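Local coordinates for protein M32 carboxypeptidase (Pyrococcus furiosus, PDB 1KA2) that releases amino acids one after another from the C-terminus of peptide substrates with broad specificity, as a cobalt-dependent metallocarboxypeptidase of the M32 family, at residues G31-L34 against E35-P39; N388-M391 against E392-L395; R398-K401 against Y402-I406; E452-P455 against I456-W459; L460-K463 against I464-G468. All coordinates share one frame; numbering follows the deposited sequence.

Contact 1: G31-L34 against E35-P39; sequences GWDL and EVNMP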
# COMPACT_ATOMS: atom_id res chain seq x y z
N GLY A 31 -6.28 -0.49 -2.91
CA GLY A 31 -6.65 -1.21 -4.12
C GLY A 31 -5.44 -1.66 -4.90
O GLY A 31 -5.37 -2.81 -5.35
N TRP A 32 -4.48 -0.77 -5.08
CA TRP A 32 -3.27 -1.12 -5.81
C TRP A 32 -2.58 -2.30 -5.13
O TRP A 32 -2.23 -3.29 -5.77
CB TRP A 32 -2.31 0.08 -5.85
CG TRP A 32 -0.99 -0.20 -6.51
CD1 TRP A 32 -0.72 -0.20 -7.85
CD2 TRP A 32 0.24 -0.55 -5.86
NE1 TRP A 32 0.59 -0.53 -8.07
CE2 TRP A 32 1.21 -0.75 -6.86
CE3 TRP A 32 0.62 -0.71 -4.51
CZ2 TRP A 32 2.54 -1.10 -6.57
CZ3 TRP A 32 1.94 -1.06 -4.22
CH2 TRP A 32 2.88 -1.26 -5.25
N ASP A 33 -2.39 -2.18 -3.82
CA ASP A 33 -1.70 -3.23 -3.08
C ASP A 33 -2.47 -4.54 -3.14
O ASP A 33 -1.89 -5.62 -3.27
CB ASP A 33 -1.48 -2.80 -1.61
CG ASP A 33 -0.90 -3.91 -0.77
OD1 ASP A 33 -1.68 -4.61 -0.08
OD2 ASP A 33 0.33 -4.11 -0.83
N LEU A 34 -3.80 -4.45 -3.06
CA LEU A 34 -4.61 -5.65 -3.14
C LEU A 34 -4.28 -6.41 -4.43
O LEU A 34 -4.09 -7.63 -4.39
CB LEU A 34 -6.10 -5.28 -3.07
CG LEU A 34 -7.22 -6.16 -3.65
CD1 LEU A 34 -6.87 -7.62 -3.65
CD2 LEU A 34 -8.48 -5.91 -2.84
N GLU A 35 -4.17 -5.70 -5.55
CA GLU A 35 -3.86 -6.30 -6.85
C GLU A 35 -2.41 -6.75 -7.05
O GLU A 35 -2.15 -7.77 -7.66
CB GLU A 35 -4.17 -5.34 -8.01
CG GLU A 35 -5.63 -4.99 -8.27
CD GLU A 35 -6.49 -6.21 -8.56
OE1 GLU A 35 -6.07 -7.12 -9.32
OE2 GLU A 35 -7.61 -6.25 -8.04
N VAL A 36 -1.48 -5.96 -6.53
CA VAL A 36 -0.06 -6.24 -6.73
C VAL A 36 0.74 -6.98 -5.66
O VAL A 36 1.62 -7.77 -6.00
CB VAL A 36 0.69 -4.92 -7.07
CG1 VAL A 36 2.19 -5.17 -7.25
CG2 VAL A 36 0.09 -4.30 -8.33
N ASN A 37 0.45 -6.76 -4.38
CA ASN A 37 1.25 -7.40 -3.34
C ASN A 37 0.59 -8.32 -2.33
O ASN A 37 1.18 -9.32 -1.92
CB ASN A 37 2.01 -6.33 -2.56
CG ASN A 37 2.81 -5.41 -3.45
OD1 ASN A 37 3.55 -5.86 -4.30
ND2 ASN A 37 2.66 -4.11 -3.26
N MET A 38 -0.62 -7.96 -1.91
CA MET A 38 -1.37 -8.67 -0.88
C MET A 38 -1.39 -10.19 -0.88
O MET A 38 -1.70 -10.82 -1.89
CB MET A 38 -2.82 -8.16 -0.86
CG MET A 38 -3.60 -8.57 0.38
SD MET A 38 -5.37 -8.23 0.31
CE MET A 38 -5.88 -9.42 -0.96
N PRO A 39 -1.02 -10.80 0.25
CA PRO A 39 -1.04 -12.27 0.30
C PRO A 39 -2.51 -12.61 0.12
O PRO A 39 -3.36 -11.91 0.66
CB PRO A 39 -0.57 -12.62 1.71
CG PRO A 39 -0.03 -11.36 2.30
CD PRO A 39 -0.21 -10.22 1.34

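Contact 2: N388-M391 against E392-L395; sequences NDEM and ERLL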
# COMPACT_ATOMS: atom_id res chain seq x y z
N ASN A 388 -26.66 -11.83 -29.53
CA ASN A 388 -26.22 -12.70 -30.62
C ASN A 388 -26.59 -12.17 -32.01
O ASN A 388 -25.75 -12.17 -32.91
CB ASN A 388 -26.78 -14.11 -30.44
CG ASN A 388 -25.98 -14.92 -29.44
OD1 ASN A 388 -25.27 -14.36 -28.60
ND2 ASN A 388 -26.10 -16.24 -29.52
N ASP A 389 -27.83 -11.72 -32.17
CA ASP A 389 -28.26 -11.18 -33.45
C ASP A 389 -27.47 -9.93 -33.80
O ASP A 389 -27.16 -9.69 -34.96
CB ASP A 389 -29.77 -10.85 -33.44
CG ASP A 389 -30.65 -12.07 -33.20
OD1 ASP A 389 -30.24 -13.20 -33.53
OD2 ASP A 389 -31.78 -11.89 -32.68
N GLU A 390 -27.14 -9.13 -32.79
CA GLU A 390 -26.37 -7.91 -33.01
C GLU A 390 -24.93 -8.24 -33.40
O GLU A 390 -24.37 -7.61 -34.30
CB GLU A 390 -26.39 -7.01 -31.77
CG GLU A 390 -27.53 -6.01 -31.79
CD GLU A 390 -27.43 -5.05 -32.96
OE1 GLU A 390 -26.58 -4.14 -32.92
OE2 GLU A 390 -28.20 -5.21 -33.93
N MET A 391 -24.34 -9.21 -32.71
CA MET A 391 -22.98 -9.63 -33.01
C MET A 391 -22.94 -10.11 -34.45
O MET A 391 -21.94 -9.92 -35.16
CB MET A 391 -22.55 -10.78 -32.09
CG MET A 391 -21.95 -10.36 -30.75
SD MET A 391 -20.42 -9.43 -30.96
CE MET A 391 -19.29 -10.72 -31.59
N GLU A 392 -24.03 -10.73 -34.88
CA GLU A 392 -24.10 -11.27 -36.23
C GLU A 392 -24.35 -10.19 -37.26
O GLU A 392 -23.82 -10.25 -38.36
CB GLU A 392 -25.19 -12.34 -36.32
CG GLU A 392 -25.10 -13.17 -37.57
CD GLU A 392 -26.19 -14.20 -37.65
OE1 GLU A 392 -26.31 -15.01 -36.71
OE2 GLU A 392 -26.94 -14.19 -38.65
N ARG A 393 -25.15 -9.19 -36.90
CA ARG A 393 -25.46 -8.09 -37.81
C ARG A 393 -24.29 -7.12 -38.03
O ARG A 393 -24.21 -6.48 -39.08
CB ARG A 393 -26.66 -7.31 -37.30
CG ARG A 393 -26.99 -6.07 -38.11
CD ARG A 393 -28.05 -5.25 -37.44
NE ARG A 393 -27.56 -4.55 -36.25
CZ ARG A 393 -26.99 -3.35 -36.25
NH1 ARG A 393 -26.83 -2.69 -37.38
NH2 ARG A 393 -26.60 -2.79 -35.11
N LEU A 394 -23.39 -7.00 -37.05
CA LEU A 394 -22.26 -6.07 -37.17
C LEU A 394 -20.95 -6.74 -37.55
O LEU A 394 -20.17 -6.20 -38.32
CB LEU A 394 -22.08 -5.32 -35.84
CG LEU A 394 -23.26 -4.49 -35.32
CD1 LEU A 394 -22.90 -3.96 -33.93
CD2 LEU A 394 -23.58 -3.35 -36.29
N LEU A 395 -20.69 -7.91 -36.98
CA LEU A 395 -19.44 -8.60 -37.29
C LEU A 395 -19.58 -9.94 -38.04
O LEU A 395 -18.60 -10.66 -38.22
CB LEU A 395 -18.63 -8.79 -36.00
CG LEU A 395 -18.20 -7.45 -35.37
CD1 LEU A 395 -17.65 -7.67 -33.94
CD2 LEU A 395 -17.16 -6.82 -36.29

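Contact 3: R398-K401 against Y402-I406; sequences RPRK and YSEGI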
# COMPACT_ATOMS: atom_id res chain seq x y z
N ARG A 398 -21.47 -15.29 -34.86
CA ARG A 398 -22.48 -15.50 -33.82
C ARG A 398 -21.90 -16.32 -32.69
O ARG A 398 -21.43 -17.43 -32.90
CB ARG A 398 -23.70 -16.23 -34.39
CG ARG A 398 -24.86 -16.29 -33.40
CD ARG A 398 -25.97 -17.23 -33.86
NE ARG A 398 -27.25 -16.91 -33.23
CZ ARG A 398 -27.98 -15.83 -33.52
NH1 ARG A 398 -27.55 -14.97 -34.44
NH2 ARG A 398 -29.12 -15.61 -32.90
N PRO A 399 -21.94 -15.78 -31.46
CA PRO A 399 -21.40 -16.53 -30.32
C PRO A 399 -22.05 -17.90 -30.25
O PRO A 399 -23.24 -18.04 -30.52
CB PRO A 399 -21.76 -15.65 -29.13
CG PRO A 399 -21.76 -14.26 -29.72
CD PRO A 399 -22.48 -14.47 -31.03
N ARG A 400 -21.28 -18.91 -29.89
CA ARG A 400 -21.79 -20.27 -29.80
C ARG A 400 -22.03 -20.66 -28.35
O ARG A 400 -22.71 -21.64 -28.06
CB ARG A 400 -20.80 -21.23 -30.44
CG ARG A 400 -20.51 -20.89 -31.89
CD ARG A 400 -19.21 -21.48 -32.33
NE ARG A 400 -18.11 -20.99 -31.50
CZ ARG A 400 -16.90 -21.52 -31.51
NH1 ARG A 400 -16.63 -22.55 -32.30
NH2 ARG A 400 -15.95 -21.02 -30.71
N LYS A 401 -21.46 -19.88 -27.44
CA LYS A 401 -21.61 -20.12 -26.02
C LYS A 401 -21.70 -18.79 -25.27
O LYS A 401 -21.17 -17.78 -25.73
CB LYS A 401 -20.46 -20.99 -25.50
CG LYS A 401 -19.09 -20.59 -26.01
CD LYS A 401 -18.03 -21.43 -25.30
CE LYS A 401 -16.63 -21.08 -25.75
NZ LYS A 401 -15.63 -21.88 -25.02
N TYR A 402 -22.36 -18.80 -24.12
CA TYR A 402 -22.54 -17.59 -23.34
C TYR A 402 -21.26 -16.83 -22.99
O TYR A 402 -21.26 -15.60 -22.97
CB TYR A 402 -23.35 -17.91 -22.07
CG TYR A 402 -24.77 -18.33 -22.35
CD1 TYR A 402 -25.27 -19.56 -21.90
CD2 TYR A 402 -25.64 -17.51 -23.08
CE1 TYR A 402 -26.59 -19.95 -22.16
CE2 TYR A 402 -26.96 -17.89 -23.35
CZ TYR A 402 -27.43 -19.11 -22.88
OH TYR A 402 -28.74 -19.49 -23.13
N SER A 403 -20.17 -17.56 -22.74
CA SER A 403 -18.89 -16.92 -22.39
C SER A 403 -18.27 -16.10 -23.52
O SER A 403 -17.53 -15.15 -23.26
CB SER A 403 -17.89 -17.97 -21.88
OG SER A 403 -17.72 -19.03 -22.81
N GLU A 404 -18.56 -16.47 -24.76
CA GLU A 404 -18.05 -15.73 -25.92
C GLU A 404 -18.98 -14.57 -26.18
O GLU A 404 -18.64 -13.67 -26.94
CB GLU A 404 -18.04 -16.59 -27.18
CG GLU A 404 -17.30 -17.86 -27.08
CD GLU A 404 -17.23 -18.55 -28.41
OE1 GLU A 404 -18.31 -18.82 -28.98
OE2 GLU A 404 -16.10 -18.81 -28.88
N GLY A 405 -20.14 -14.59 -25.56
CA GLY A 405 -21.09 -13.52 -25.78
C GLY A 405 -21.43 -12.60 -24.62
O GLY A 405 -20.56 -12.00 -24.00
N ILE A 406 -22.72 -12.51 -24.33
CA ILE A 406 -23.24 -11.65 -23.28
C ILE A 406 -22.57 -11.79 -21.89
O ILE A 406 -22.66 -10.89 -21.07
CB ILE A 406 -24.77 -11.90 -23.14
CG1 ILE A 406 -25.42 -10.82 -22.27
CG2 ILE A 406 -25.00 -13.30 -22.60
CD1 ILE A 406 -26.96 -10.94 -22.23

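Contact 4: E452-P455 against I456-W459; sequences EFDP and IKAW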
# COMPACT_ATOMS: atom_id res chain seq x y z
N GLU A 452 11.80 11.12 -29.71
CA GLU A 452 11.71 12.49 -29.23
C GLU A 452 10.27 12.78 -28.84
O GLU A 452 9.51 13.41 -29.60
CB GLU A 452 12.17 13.45 -30.33
CG GLU A 452 13.64 13.31 -30.68
CD GLU A 452 14.02 14.13 -31.90
OE1 GLU A 452 13.66 15.33 -31.96
OE2 GLU A 452 14.67 13.57 -32.80
N PHE A 453 9.88 12.33 -27.65
CA PHE A 453 8.51 12.51 -27.18
C PHE A 453 8.21 13.74 -26.34
O PHE A 453 7.05 14.04 -26.08
CB PHE A 453 8.07 11.28 -26.40
CG PHE A 453 8.15 10.02 -27.19
CD1 PHE A 453 9.26 9.19 -27.09
CD2 PHE A 453 7.10 9.64 -28.03
CE1 PHE A 453 9.33 8.00 -27.81
CE2 PHE A 453 7.16 8.46 -28.75
CZ PHE A 453 8.28 7.64 -28.64
N ASP A 454 9.24 14.46 -25.90
CA ASP A 454 8.99 15.63 -25.07
C ASP A 454 8.01 16.63 -25.69
O ASP A 454 7.07 17.06 -25.03
CB ASP A 454 10.31 16.32 -24.71
CG ASP A 454 11.13 15.51 -23.72
OD1 ASP A 454 10.56 14.60 -23.08
OD2 ASP A 454 12.33 15.80 -23.57
N PRO A 455 8.22 17.02 -26.96
CA PRO A 455 7.26 17.98 -27.53
C PRO A 455 5.82 17.46 -27.58
O PRO A 455 4.87 18.23 -27.42
CB PRO A 455 7.84 18.28 -28.92
CG PRO A 455 8.69 17.07 -29.23
CD PRO A 455 9.32 16.76 -27.89
N ILE A 456 5.68 16.15 -27.78
CA ILE A 456 4.36 15.53 -27.83
C ILE A 456 3.75 15.44 -26.44
O ILE A 456 2.54 15.59 -26.28
CB ILE A 456 4.45 14.11 -28.43
CG1 ILE A 456 4.79 14.23 -29.92
CG2 ILE A 456 3.13 13.35 -28.20
CD1 ILE A 456 5.07 12.91 -30.58
N LYS A 457 4.60 15.19 -25.45
CA LYS A 457 4.14 15.11 -24.07
C LYS A 457 3.71 16.51 -23.62
O LYS A 457 2.70 16.67 -22.93
CB LYS A 457 5.26 14.58 -23.16
CG LYS A 457 5.57 13.10 -23.37
CD LYS A 457 6.97 12.73 -22.89
CE LYS A 457 7.12 12.92 -21.39
NZ LYS A 457 8.50 12.59 -20.93
N ALA A 458 4.48 17.52 -24.02
CA ALA A 458 4.18 18.90 -23.65
C ALA A 458 2.92 19.42 -24.35
O ALA A 458 2.16 20.21 -23.78
CB ALA A 458 5.38 19.79 -23.98
N TRP A 459 2.69 18.98 -25.58
CA TRP A 459 1.51 19.41 -26.33
C TRP A 459 0.28 18.89 -25.59
O TRP A 459 -0.70 19.62 -25.41
CB TRP A 459 1.53 18.85 -27.75
CG TRP A 459 0.46 19.40 -28.64
CD1 TRP A 459 0.56 20.45 -29.51
CD2 TRP A 459 -0.88 18.90 -28.77
NE1 TRP A 459 -0.63 20.63 -30.18
CE2 TRP A 459 -1.53 19.70 -29.74
CE3 TRP A 459 -1.60 17.87 -28.16
CZ2 TRP A 459 -2.86 19.49 -30.12
CZ3 TRP A 459 -2.93 17.65 -28.54
CH2 TRP A 459 -3.54 18.46 -29.51

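Contact 5: L460-K463 against I464-G468; sequences LREK and IHRWG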
# COMPACT_ATOMS: atom_id res chain seq x y z
N LEU A 460 0.33 17.63 -25.18
CA LEU A 460 -0.77 17.02 -24.44
C LEU A 460 -1.00 17.75 -23.12
O LEU A 460 -2.14 17.96 -22.71
CB LEU A 460 -0.49 15.53 -24.18
CG LEU A 460 -1.03 14.42 -25.10
CD1 LEU A 460 -2.10 14.94 -26.05
CD2 LEU A 460 0.09 13.80 -25.86
N ARG A 461 0.08 18.15 -22.45
CA ARG A 461 -0.04 18.85 -21.17
C ARG A 461 -0.83 20.14 -21.30
O ARG A 461 -1.83 20.35 -20.61
CB ARG A 461 1.35 19.15 -20.60
CG ARG A 461 1.33 19.87 -19.26
CD ARG A 461 2.66 19.67 -18.55
NE ARG A 461 2.49 19.65 -17.10
CZ ARG A 461 3.36 19.11 -16.25
NH1 ARG A 461 4.48 18.54 -16.70
NH2 ARG A 461 3.12 19.13 -14.94
N GLU A 462 -0.37 21.02 -22.19
CA GLU A 462 -1.01 22.31 -22.41
C GLU A 462 -2.44 22.20 -22.89
O GLU A 462 -3.30 22.97 -22.46
CB GLU A 462 -0.21 23.12 -23.44
CG GLU A 462 0.73 24.13 -22.83
CD GLU A 462 0.02 25.15 -21.96
OE1 GLU A 462 -0.93 25.81 -22.46
OE2 GLU A 462 0.40 25.29 -20.78
N LYS A 463 -2.70 21.26 -23.79
CA LYS A 463 -4.05 21.12 -24.33
C LYS A 463 -5.03 20.39 -23.41
O LYS A 463 -6.16 20.84 -23.23
CB LYS A 463 -4.00 20.41 -25.69
CG LYS A 463 -3.29 21.19 -26.79
CD LYS A 463 -3.95 22.54 -27.02
CE LYS A 463 -3.52 23.19 -28.34
NZ LYS A 463 -2.09 23.60 -28.35
N ILE A 464 -4.59 19.28 -22.81
CA ILE A 464 -5.48 18.49 -21.95
C ILE A 464 -5.15 18.37 -20.46
O ILE A 464 -5.94 18.77 -19.60
CB ILE A 464 -5.57 17.04 -22.48
CG1 ILE A 464 -5.91 17.02 -23.98
CG2 ILE A 464 -6.61 16.28 -21.68
CD1 ILE A 464 -7.22 17.68 -24.34
N HIS A 465 -3.97 17.82 -20.16
CA HIS A 465 -3.52 17.55 -18.80
C HIS A 465 -3.57 18.62 -17.70
O HIS A 465 -4.25 18.44 -16.69
CB HIS A 465 -2.11 16.96 -18.86
CG HIS A 465 -1.99 15.78 -19.78
ND1 HIS A 465 -0.78 15.18 -20.07
CD2 HIS A 465 -2.93 15.08 -20.47
CE1 HIS A 465 -0.98 14.16 -20.90
NE2 HIS A 465 -2.28 14.09 -21.15
N ARG A 466 -2.83 19.71 -17.88
CA ARG A 466 -2.78 20.75 -16.85
C ARG A 466 -4.13 21.26 -16.39
O ARG A 466 -4.25 21.80 -15.29
CB ARG A 466 -1.95 21.94 -17.33
CG ARG A 466 -2.54 22.67 -18.54
CD ARG A 466 -1.80 23.98 -18.82
NE ARG A 466 -1.96 24.91 -17.70
CZ ARG A 466 -1.40 26.11 -17.63
NH1 ARG A 466 -0.61 26.55 -18.60
NH2 ARG A 466 -1.62 26.87 -16.56
N TRP A 467 -5.15 21.08 -17.22
CA TRP A 467 -6.48 21.55 -16.87
C TRP A 467 -7.21 20.71 -15.83
O TRP A 467 -8.20 21.15 -15.25
CB TRP A 467 -7.33 21.68 -18.14
CG TRP A 467 -6.69 22.59 -19.15
CD1 TRP A 467 -6.32 22.27 -20.43
CD2 TRP A 467 -6.24 23.94 -18.93
NE1 TRP A 467 -5.67 23.33 -21.00
CE2 TRP A 467 -5.61 24.37 -20.10
CE3 TRP A 467 -6.32 24.82 -17.84
CZ2 TRP A 467 -5.05 25.64 -20.23
CZ3 TRP A 467 -5.76 26.09 -17.97
CH2 TRP A 467 -5.13 26.49 -19.16
N GLY A 468 -6.71 19.50 -15.57
CA GLY A 468 -7.37 18.65 -14.59
C GLY A 468 -8.88 18.62 -14.77
O GLY A 468 -9.37 18.39 -15.88

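Contact 1: G31-L34 against E35-P39
Trp32 and Asp33 touch Val36, Asn37 and Met38 in a local contact at the C-terminal end of helix 8-36, where the last turn unwinds into a loop. This helix terminus sits at the dimer interface of the M32 fold. The bond from Val36 N to Trp32 O (2.9 Å) is still an ordinary helical one. One step on, Asp33 O takes two donors. Asn37 N reaches it at 2.8 Å, and Met38 N reaches it at 3.0 Å in a nearly straight bond (N-H...O angle 176°). Asn37 is the first residue with non-helical backbone angles, so this shared acceptor marks the exit from the helix. Trp32 CG is turned away from the backbone N (chi1 177°) and lies beside the carbonyl carbon, which carries the indole along the helix to Val36. Val36 CG2 sits over one face of the five-membered ring, 4.1 Å from its centroid, in a CH-pi contact. Asn37 ND2 comes to the six-membered ring obliquely, 3.3 Å from Trp32 CZ3, with the amide steeply inclined to the indole. Arg250 of the same chain makes a cation-pi contact with this indole. The Asp33 carboxylate is held mainly from outside. OD1 pairs with Arg46, and OD2 with Arg250 of the second subunit. Asn37 ND2 adds a weak hydrogen bond to Asp33 OD2. Leu34 and Met38 run alongside each other against Ile43 and Arg46 of helix 43-61. Their ends are pressed closely together: Leu34 CD1 is 3.4 Å from Met38 CE.

Contact 2: N388-M391 against E392-L395
Glu390 and Arg393, three residues apart on helix 383-395, form a salt bridge along the helix, beside Lys368. The two side chains run side by side in the same direction, and their flat groups are nearly coplanar (25° apart). Arg393 NH2 donates to Glu390 OE1 at 2.6 Å. The oxygen uses its syn lone pair, and it lies in the guanidinium plane. Arg393 NE donates to Glu390 OE2 beside it; that bond refines so short that its exact length is doubtful. The bend of Arg393 at chi3 (73°) turns its NE and NH2 edge to the carboxylate. Arg393 NH1 is left for Glu180 of helix 169-192, so one guanidinium links two helices.

The other charged groups look elsewhere. Asp389 OD1 and Glu392 OE1 are 5.4 Å apart, and both pair with Arg398, which probably eases their mutual repulsion.

Backbone hydrogen bonds are regular. Glu392 N binds Asn388 O at 3.0 Å, Arg393 N binds Asp389 O at 2.8 Å, and Leu394 N binds Glu390 O at 3.0 Å. Leu395 N continues the series to Met391 O.

The apolar contact is loose. Met391 CE stands 4.2 Å from Leu395 CD1 on the buried side, where Met391 meets Leu365 and Leu395 meets His362 of helix 359-375. This is an alpha-helix with a buried apolar side and an i, i+3 salt bridge on the flank facing helices 169-192 and 359-375.

Contact 3: R398-K401 against Y402-I406
Arg400 and Glu404 form a salt bridge with a forked grip across a tight turn. Arg400 NH2 donates to Glu404 OE2 at 2.9 Å, on the syn side but 23° out of the carboxylate plane. The acceptor lies in the guanidinium plane. Arg400 NE makes a weak bond to Glu404 OE1 at 3.3 Å. The same OE1 also takes the backbone Arg400 N at 3.1 Å, nearly along its C-O axis.

The turn itself is closed by the backbone. Glu404 N binds Lys401 O at 3.1 Å, from well above the carbonyl plane. Gly405 N adds a weak bond to the same oxygen. Gly405 opens the GXXQDXHW motif, so this turn leads directly into it.

Packing lies beside the charged pair. Lys401 lies across the Glu404 chain at about a right angle, with Lys401 CG 3.4 Å from Glu404 CG. With chi1 at 44°, Lys401 CG is tucked over its own backbone, and the extended chain beyond it runs across Glu404. Lys401 CD passes 3.5 Å from Ser403 OG, a hydroxyl that bonds to Asp126. On the buried side, Pro399 CB rests 4.0 Å from Gly405 CA.

Both oxygens of Glu404 are engaged, by two guanidinium nitrogens and one backbone N-H. Such a grip should fix the carboxylate's rotation and probably favours its charged form. It also ties Arg400, just before the turn, to Glu404, the residue that closes it.

Contact 4: E452-P455 against I456-W459
Lys457 folds back over Phe453 and Asp454 in the first turn of helix 454-465, a local contact at a helix N-terminus. Its backbone N bonds to Phe453 O at 2.8 Å, nearly in line with the carbonyl. The side chain then lies over that same oxygen. Lys457 CB sits near Phe453 O, Lys457 CG comes closest at 3.2 Å, and Lys457 CD stays beside it. Lys457 CD also touches Phe453 CB at 4.0 Å. The bend at chi3 (64°) then turns the end of the chain toward Asp454. CE only grazes the carboxylate. At the tip, Lys457 NZ forms a long salt bridge with Asp454 OD1, while its hydrogen bond goes to Phe223 O. This ammonium thus joins the helix start to the end of helix 209-223, where the Phe453 ring also meets Phe223 edge-to-face.

Pro455, in the first turn, has no N-H to offer, but its carbonyl takes part normally by accepting from Trp459 N. Trp459 NE1 hydrogen-bonds to Asp440. Ile456 faces inward to Phe304 and Ile437. Ala458 N bonds to Asp454 O at 2.8 Å, and the methyl CB of Ala458 lies 3.4 Å from that same oxygen.

Contact 5: L460-K463 against I464-G468
Leu460 O is gripped by two backbone N-H groups, Ile464 N at 2.8 Å and His465 N at 3.1 Å. They come from opposite faces of the carbonyl plane. The first bond has helical spacing, and the second is one residue wider. Arg466 N repeats the wider spacing to Arg461 O at 3.0 Å. This is a pi-type turn at the C-terminal end of helix 454-465. A type I turn from His465 to Gly468 follows, and Gly468 takes a positive phi as the chain leaves.

In this wide turn one face of the His465 ring lies against Leu460 CB and Arg461 N. Leu460 CB is 4.0 Å from the ring centroid, in a CH-pi contact. Tyr276 stacks on the same imidazole. His465 ND1 is hydrogen-bonded to Gln279 and His465 NE2 to Gln301 of the HES/GQ motif, so both ring nitrogens are satisfied. The side chain of His465 is about 9 Å from that of the metal ligand His273 and about 13 Å from the bound magnesium ion, so it is not a metal ligand.

On the outer side, Glu462 and Arg466 extend together from neighbouring turns. Arg466 NH1 donates to the syn lone pair of Glu462 OE2 at 2.7 Å in a salt bridge. The carboxylate stands almost perpendicular to the guanidinium (85°). Arg466 CG lies over the centre of the Trp467 ring. The indole turns back to the carbonyls of the last helical turn: Trp467 NE1 makes a weak, bent bond to Glu462 O, and Trp467 CD1 meets Lys463 O at 3.1 Å, at the ring edge.

In the fold
All five contacts are local and follow one another along the chain; none encloses or crosses another. Contact 1 ends helix 8-36 at the dimer interface. Far along the sequence, contact 2 forms the last turns of helix 383-395, and contact 3 closes a short turn in the loop beyond it. These two touch through Arg398, which folds the loop back on the helix. Contacts 4 and 5 are the beginning and end of helix 454-465, with centres about 12 Å apart. Contact 5 lies across the chain's centre from contacts 2 and 3, and it packs beside the metal-binding helices 261-278 and 295-309.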